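Local coordinates for putative NAD(P)H-flavin oxidoreductase (Streptococcus pyogenes serotype M1, PDB 2HAY), which binds flavin mononucleotide and probably acts as an NAD(P)H-dependent oxidoreductase of the nitroreductase type, at residues L122-S125 with F126-D130; A134-P137 with R138-F141. All coordinates share one frame; numbering follows the deposited sequence.

Contact 1. Residues L122-S125 with F126-D130; sequences LYES and FQKED. With SO4 (sulfate ion), chain G.
Glu124 and Lys128 meet one turn apart on helix 116-130 through a salt bridge, Glu124 OE2 to Lys128 NZ at 2.8 Å. Along Lys128, CB and CG both lie against the backbone of Glu124, CG standing 3.4 Å from Glu124 O, the same oxygen that takes the Lys128 N-H. Farther along the chain, Lys128 CD passes Glu124 CG at 4.0 Å, and CE leads NZ to the anti side of OE2, 25° out of the carboxylate plane. With CG anti to the backbone N (chi1 180°) and the chain extended beyond it, Glu124 carries OE2 out to Lys128 NZ. The two side chains cross obliquely. Lys128 NZ has a second partner in the hydroxyl of Tyr96. At the C-terminal end of the helix, Ser125 O is held by two N-H groups: Glu129 N at 2.7 Å and Asp130 N at 3.2 Å, the latter marking a wider turn. A water joins Ser125 OG to Asp130 OD2, donating to the carboxylate, which also receives Trp73 NE1 of the second subunit. The whole is an i to i+4 salt bridge on an alpha-helix that ends in a pi-type turn at the dimer interface.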
ATOM      1  N   LEU B 122     -21.448   0.201 -12.261  1.00 31.16           N
ATOM      2  CA  LEU B 122     -20.648  -0.697 -11.430  1.00 31.17           C
ATOM      3  C   LEU B 122     -19.891   0.055 -10.336  1.00 30.16           C
ATOM      4  O   LEU B 122     -19.794  -0.402  -9.185  1.00 29.25           O
ATOM      5  CB  LEU B 122     -19.619  -1.453 -12.273  1.00 32.11           C
ATOM      6  CG  LEU B 122     -19.659  -2.972 -12.082  1.00 35.90           C
ATOM      7  CD1 LEU B 122     -18.493  -3.592 -12.840  1.00 38.29           C
ATOM      8  CD2 LEU B 122     -19.684  -3.387 -10.577  1.00 37.17           C
ATOM      9  N   TYR B 123     -19.316   1.190 -10.702  1.00 28.98           N
ATOM     10  CA  TYR B 123     -18.540   1.963  -9.720  1.00 28.37           C
ATOM     11  C   TYR B 123     -19.475   2.476  -8.644  1.00 27.00           C
ATOM     12  O   TYR B 123     -19.090   2.568  -7.496  1.00 26.20           O
ATOM     13  CB  TYR B 123     -17.749   3.106 -10.364  1.00 29.12           C
ATOM     14  CG  TYR B 123     -16.670   2.675 -11.344  1.00 29.85           C
ATOM     15  CD1 TYR B 123     -16.158   3.574 -12.269  1.00 30.71           C
ATOM     16  CD2 TYR B 123     -16.183   1.366 -11.364  1.00 32.45           C
ATOM     17  CE1 TYR B 123     -15.180   3.197 -13.170  1.00 32.33           C
ATOM     18  CE2 TYR B 123     -15.193   0.972 -12.260  1.00 31.85           C
ATOM     19  CZ  TYR B 123     -14.695   1.903 -13.160  1.00 31.95           C
ATOM     20  OH  TYR B 123     -13.727   1.537 -14.072  1.00 33.31           O
ATOM     21  N   GLU B 124     -20.714   2.759  -9.027  1.00 26.58           N
ATOM     22  CA  GLU B 124     -21.742   3.182  -8.079  1.00 26.61           C
ATOM     23  C   GLU B 124     -22.049   2.099  -7.035  1.00 26.46           C
ATOM     24  O   GLU B 124     -21.994   2.359  -5.841  1.00 25.58           O
ATOM     25  CB  GLU B 124     -23.037   3.623  -8.791  1.00 25.71           C
ATOM     26  CG  GLU B 124     -24.127   4.061  -7.793  1.00 25.98           C
ATOM     27  CD  GLU B 124     -25.357   4.662  -8.441  1.00 28.56           C
ATOM     28  OE1 GLU B 124     -25.365   4.810  -9.686  1.00 33.54           O
ATOM     29  OE2 GLU B 124     -26.331   4.988  -7.705  1.00 30.08           O
ATOM     30  N   SER B 125     -22.386   0.890  -7.486  1.00 26.68           N
ATOM     31  CA  SER B 125     -22.680  -0.184  -6.535  1.00 27.19           C
ATOM     32  C   SER B 125     -21.442  -0.558  -5.750  1.00 26.56           C
ATOM     33  O   SER B 125     -21.547  -0.919  -4.582  1.00 26.52           O
ATOM     34  CB  SER B 125     -23.304  -1.420  -7.200  1.00 27.48           C
ATOM     35  OG  SER B 125     -22.441  -1.957  -8.180  1.00 30.22           O
ATOM     36  N   PHE B 126     -20.280  -0.459  -6.392  1.00 26.33           N
ATOM     37  CA  PHE B 126     -19.001  -0.692  -5.727  1.00 26.05           C
ATOM     38  C   PHE B 126     -18.819   0.248  -4.523  1.00 26.13           C
ATOM     39  O   PHE B 126     -18.452  -0.202  -3.439  1.00 26.59           O
ATOM     40  CB  PHE B 126     -17.837  -0.542  -6.709  1.00 26.01           C
ATOM     41  CG  PHE B 126     -16.469  -0.591  -6.061  1.00 27.13           C
ATOM     42  CD1 PHE B 126     -15.631   0.532  -6.069  1.00 29.25           C
ATOM     43  CD2 PHE B 126     -16.004  -1.775  -5.456  1.00 26.17           C
ATOM     44  CE1 PHE B 126     -14.342   0.473  -5.477  1.00 31.09           C
ATOM     45  CE2 PHE B 126     -14.742  -1.849  -4.860  1.00 26.00           C
ATOM     46  CZ  PHE B 126     -13.904  -0.740  -4.866  1.00 27.83           C
ATOM     47  N   GLN B 127     -19.082   1.540  -4.701  1.00 26.19           N
ATOM     48  CA  GLN B 127     -18.937   2.500  -3.592  1.00 26.91           C
ATOM     49  C   GLN B 127     -20.083   2.475  -2.581  1.00 27.19           C
ATOM     50  O   GLN B 127     -19.872   2.738  -1.407  1.00 27.38           O
ATOM     51  CB  GLN B 127     -18.742   3.919  -4.124  1.00 26.71           C
ATOM     52  CG  GLN B 127     -17.408   4.121  -4.883  1.00 26.19           C
ATOM     53  CD  GLN B 127     -17.072   5.588  -5.082  1.00 26.19           C
ATOM     54  OE1 GLN B 127     -17.941   6.451  -4.962  1.00 23.49           O
ATOM     55  NE2 GLN B 127     -15.814   5.878  -5.377  1.00 24.74           N
ATOM     56  N   LYS B 128     -21.293   2.167  -3.030  1.00 27.97           N
ATOM     57  CA  LYS B 128     -22.454   2.175  -2.150  1.00 28.47           C
ATOM     58  C   LYS B 128     -22.611   0.856  -1.389  1.00 29.41           C
ATOM     59  O   LYS B 128     -22.944   0.865  -0.204  1.00 30.16           O
ATOM     60  CB  LYS B 128     -23.743   2.461  -2.930  1.00 28.30           C
ATOM     61  CG  LYS B 128     -23.861   3.862  -3.472  1.00 27.75           C
ATOM     62  CD  LYS B 128     -25.263   4.157  -4.000  1.00 28.35           C
ATOM     63  CE  LYS B 128     -25.409   5.673  -4.182  1.00 30.31           C
ATOM     64  NZ  LYS B 128     -26.474   6.019  -5.155  1.00 29.18           N
ATOM     65  N   GLU B 129     -22.324  -0.258  -2.060  0.50 29.47           N
ATOM     66  CA  GLU B 129     -22.638  -1.582  -1.519  0.50 29.66           C
ATOM     67  C   GLU B 129     -21.415  -2.436  -1.150  0.50 29.68           C
ATOM     68  O   GLU B 129     -21.355  -2.962  -0.042  0.50 29.68           O
ATOM     69  CB  GLU B 129     -23.609  -2.314  -2.455  0.50 29.64           C
ATOM     70  CG  GLU B 129     -24.972  -1.591  -2.559  0.50 29.93           C
ATOM     71  CD  GLU B 129     -25.511  -1.519  -3.977  0.50 31.06           C
ATOM     72  OE1 GLU B 129     -25.636  -2.598  -4.609  0.50 29.77           O
ATOM     73  OE2 GLU B 129     -25.811  -0.381  -4.448  0.50 29.44           O
ATOM     74  N   ASP B 130     -20.440  -2.544  -2.054  1.00 29.65           N
ATOM     75  CA  ASP B 130     -19.208  -3.338  -1.817  1.00 29.93           C
ATOM     76  C   ASP B 130     -18.322  -2.752  -0.730  1.00 30.93           C
ATOM     77  O   ASP B 130     -17.905  -3.466   0.164  1.00 30.83           O
ATOM     78  CB  ASP B 130     -18.401  -3.537  -3.101  1.00 29.28           C
ATOM     79  CG  ASP B 130     -19.193  -4.246  -4.165  1.00 28.93           C
ATOM     80  OD1 ASP B 130     -20.160  -4.910  -3.806  1.00 28.05           O
ATOM     81  OD2 ASP B 130     -18.870  -4.138  -5.359  1.00 30.62           O
TER
HETATM   82  S   SO4 G 802     -12.195  -2.444 -13.638  1.00135.96           S
HETATM   83  O1  SO4 G 802     -13.519  -1.848 -14.010  1.00135.78           O
HETATM   84  O2  SO4 G 802     -12.223  -2.581 -12.116  1.00136.01           O
HETATM   85  O3  SO4 G 802     -12.041  -3.860 -14.360  1.00136.13           O
HETATM   86  O4  SO4 G 802     -10.986  -1.484 -14.067  1.00136.05           O
HETATM   87  O   HOH W   1     -21.163  -4.079  -6.993  1.00 32.59           O

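Contact 2. Residues A134-P137 with R138-F141; sequences ADNP and RALF
Asn136 and Pro137 turn the chain from the irregular residues 134-136 into the first turn of helix 137-162. Leu140 N donates to Asn136 O at 3.0 Å, and Phe141 N donates to Pro137 O at the same 3.0 Å, which sets the helical repeat going. Asn136 itself is the N-cap. Its CG lies opposite the backbone N (chi1 -174°), which swings the amide over the helix start and lets OD1 accept from Ala139 N at 3.2 Å. The N-H points well at the oxygen, with an angle of 165°, but approaches from above the amide plane, 65° out of it, and not on a lone pair. The methyl of Ala139 packs against the same amide, CB standing 3.5 Å from Asn136 CG. Leu140 CB lies by Pro137 O within the first turn, and CD2 reaches back to the loop, 3.7 Å from Ala134 O. That carbonyl also accepts from Arg95 NE. Arg138 turns its guanidinium away, forming a salt bridge from NE to Asp142 and a hydrogen bond from NH1 to the backbone O of Asp132 of the second subunit. The capped start of helix 137-162 packs beside the end of helix 116-130, whose Gln127 touches both Ala134 and Leu140, while Arg138 and Ala139 pack against Ala139 and Arg138 of the second subunit.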
ATOM      1  N   ALA B 134     -19.711   5.570  -0.651  1.00 28.26           N
ATOM      2  CA  ALA B 134     -20.190   6.599  -1.564  1.00 27.78           C
ATOM      3  C   ALA B 134     -20.510   7.918  -0.865  1.00 28.11           C
ATOM      4  O   ALA B 134     -20.268   8.972  -1.431  1.00 27.61           O
ATOM      5  CB  ALA B 134     -21.430   6.112  -2.313  1.00 27.15           C
ATOM      6  N   ASP B 135     -21.074   7.860   0.346  1.00 27.60           N
ATOM      7  CA  ASP B 135     -21.616   9.080   0.965  1.00 28.03           C
ATOM      8  C   ASP B 135     -20.832   9.492   2.206  1.00 27.59           C
ATOM      9  O   ASP B 135     -21.328  10.203   3.082  1.00 27.59           O
ATOM     10  CB  ASP B 135     -23.110   8.925   1.240  1.00 28.56           C
ATOM     11  CG  ASP B 135     -23.942   9.043  -0.024  1.00 30.35           C
ATOM     12  OD1 ASP B 135     -23.531   9.756  -0.977  1.00 34.69           O
ATOM     13  OD2 ASP B 135     -25.022   8.440  -0.065  1.00 32.12           O
ATOM     14  N   ASN B 136     -19.582   9.054   2.232  1.00 26.77           N
ATOM     15  CA  ASN B 136     -18.734   9.155   3.394  1.00 27.30           C
ATOM     16  C   ASN B 136     -17.357   9.688   2.990  1.00 27.41           C
ATOM     17  O   ASN B 136     -16.446   8.908   2.752  1.00 27.62           O
ATOM     18  CB  ASN B 136     -18.602   7.753   4.006  1.00 27.69           C
ATOM     19  CG  ASN B 136     -17.855   7.754   5.313  1.00 27.61           C
ATOM     20  OD1 ASN B 136     -17.052   8.634   5.588  1.00 26.82           O
ATOM     21  ND2 ASN B 136     -18.121   6.755   6.130  1.00 29.61           N
ATOM     22  N   PRO B 137     -17.213  11.021   2.876  1.00 27.56           N
ATOM     23  CA  PRO B 137     -15.976  11.633   2.335  1.00 27.29           C
ATOM     24  C   PRO B 137     -14.654  11.192   3.005  1.00 28.11           C
ATOM     25  O   PRO B 137     -13.640  11.086   2.319  1.00 27.20           O
ATOM     26  CB  PRO B 137     -16.218  13.134   2.516  1.00 27.10           C
ATOM     27  CG  PRO B 137     -17.739  13.261   2.516  1.00 27.01           C
ATOM     28  CD  PRO B 137     -18.233  12.037   3.219  1.00 27.02           C
ATOM     29  N   ARG B 138     -14.679  10.939   4.312  1.00 28.34           N
ATOM     30  CA  ARG B 138     -13.501  10.430   5.044  1.00 29.34           C
ATOM     31  C   ARG B 138     -13.090   9.039   4.545  1.00 28.62           C
ATOM     32  O   ARG B 138     -11.894   8.772   4.318  1.00 27.37           O
ATOM     33  CB  ARG B 138     -13.773  10.403   6.558  1.00 30.15           C
ATOM     34  CG  ARG B 138     -12.806   9.541   7.424  1.00 33.25           C
ATOM     35  CD  ARG B 138     -11.441  10.138   7.428  1.00 38.94           C
ATOM     36  NE  ARG B 138     -10.439   9.384   8.192  1.00 41.57           N
ATOM     37  CZ  ARG B 138     -10.051   9.685   9.429  1.00 42.75           C
ATOM     38  NH1 ARG B 138     -10.623  10.695  10.100  1.00 43.56           N
ATOM     39  NH2 ARG B 138      -9.103   8.957   9.999  1.00 42.96           N
ATOM     40  N   ALA B 139     -14.086   8.165   4.383  1.00 27.52           N
ATOM     41  CA  ALA B 139     -13.861   6.816   3.846  1.00 27.25           C
ATOM     42  C   ALA B 139     -13.335   6.877   2.405  1.00 26.57           C
ATOM     43  O   ALA B 139     -12.474   6.117   2.017  1.00 26.73           O
ATOM     44  CB  ALA B 139     -15.147   5.939   3.935  1.00 25.33           C
ATOM     45  N   LEU B 140     -13.862   7.801   1.624  1.00 26.77           N
ATOM     46  CA  LEU B 140     -13.471   7.947   0.228  1.00 26.35           C
ATOM     47  C   LEU B 140     -12.033   8.400   0.118  1.00 26.42           C
ATOM     48  O   LEU B 140     -11.292   7.957  -0.760  1.00 25.97           O
ATOM     49  CB  LEU B 140     -14.369   9.000  -0.400  1.00 26.32           C
ATOM     50  CG  LEU B 140     -15.418   8.696  -1.480  1.00 26.55           C
ATOM     51  CD1 LEU B 140     -15.708   7.252  -1.711  1.00 25.74           C
ATOM     52  CD2 LEU B 140     -16.647   9.527  -1.308  1.00 23.87           C
ATOM     53  N   PHE B 141     -11.651   9.317   1.002  1.00 26.86           N
ATOM     54  CA  PHE B 141     -10.287   9.790   1.065  1.00 26.90           C
ATOM     55  C   PHE B 141      -9.371   8.664   1.484  1.00 27.01           C
ATOM     56  O   PHE B 141      -8.279   8.490   0.905  1.00 27.34           O
ATOM     57  CB  PHE B 141     -10.124  10.998   2.018  1.00 26.77           C
ATOM     58  CG  PHE B 141      -8.692  11.395   2.188  1.00 27.78           C
ATOM     59  CD1 PHE B 141      -8.024  12.081   1.156  1.00 24.53           C
ATOM     60  CD2 PHE B 141      -7.973  10.988   3.316  1.00 29.70           C
ATOM     61  CE1 PHE B 141      -6.701  12.381   1.248  1.00 24.43           C
ATOM     62  CE2 PHE B 141      -6.605  11.300   3.431  1.00 31.35           C
ATOM     63  CZ  PHE B 141      -5.972  12.012   2.393  1.00 28.10           C
TER

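Contact 1 comes first along the chain, at the C-terminal end of helix 116-130; contact 2 follows after a short loop and opens helix 137-162. Their centres are about 12 Å apart, on the same side of the chain's centre. The two join directly: Gln127 O and Ala134 N, 2.9 Å apart, probably form a hydrogen bond, and Lys128 CG packs on Ala134 CB at 3.5 Å. Together they form the connection between these two consecutive helices. Both touch the second subunit, which places them at the dimer interface; contact 1 is nearer the flavin, the side chain of Phe126 lying about 6 Å from a bound FMN, that of Phe141 about 13 Å.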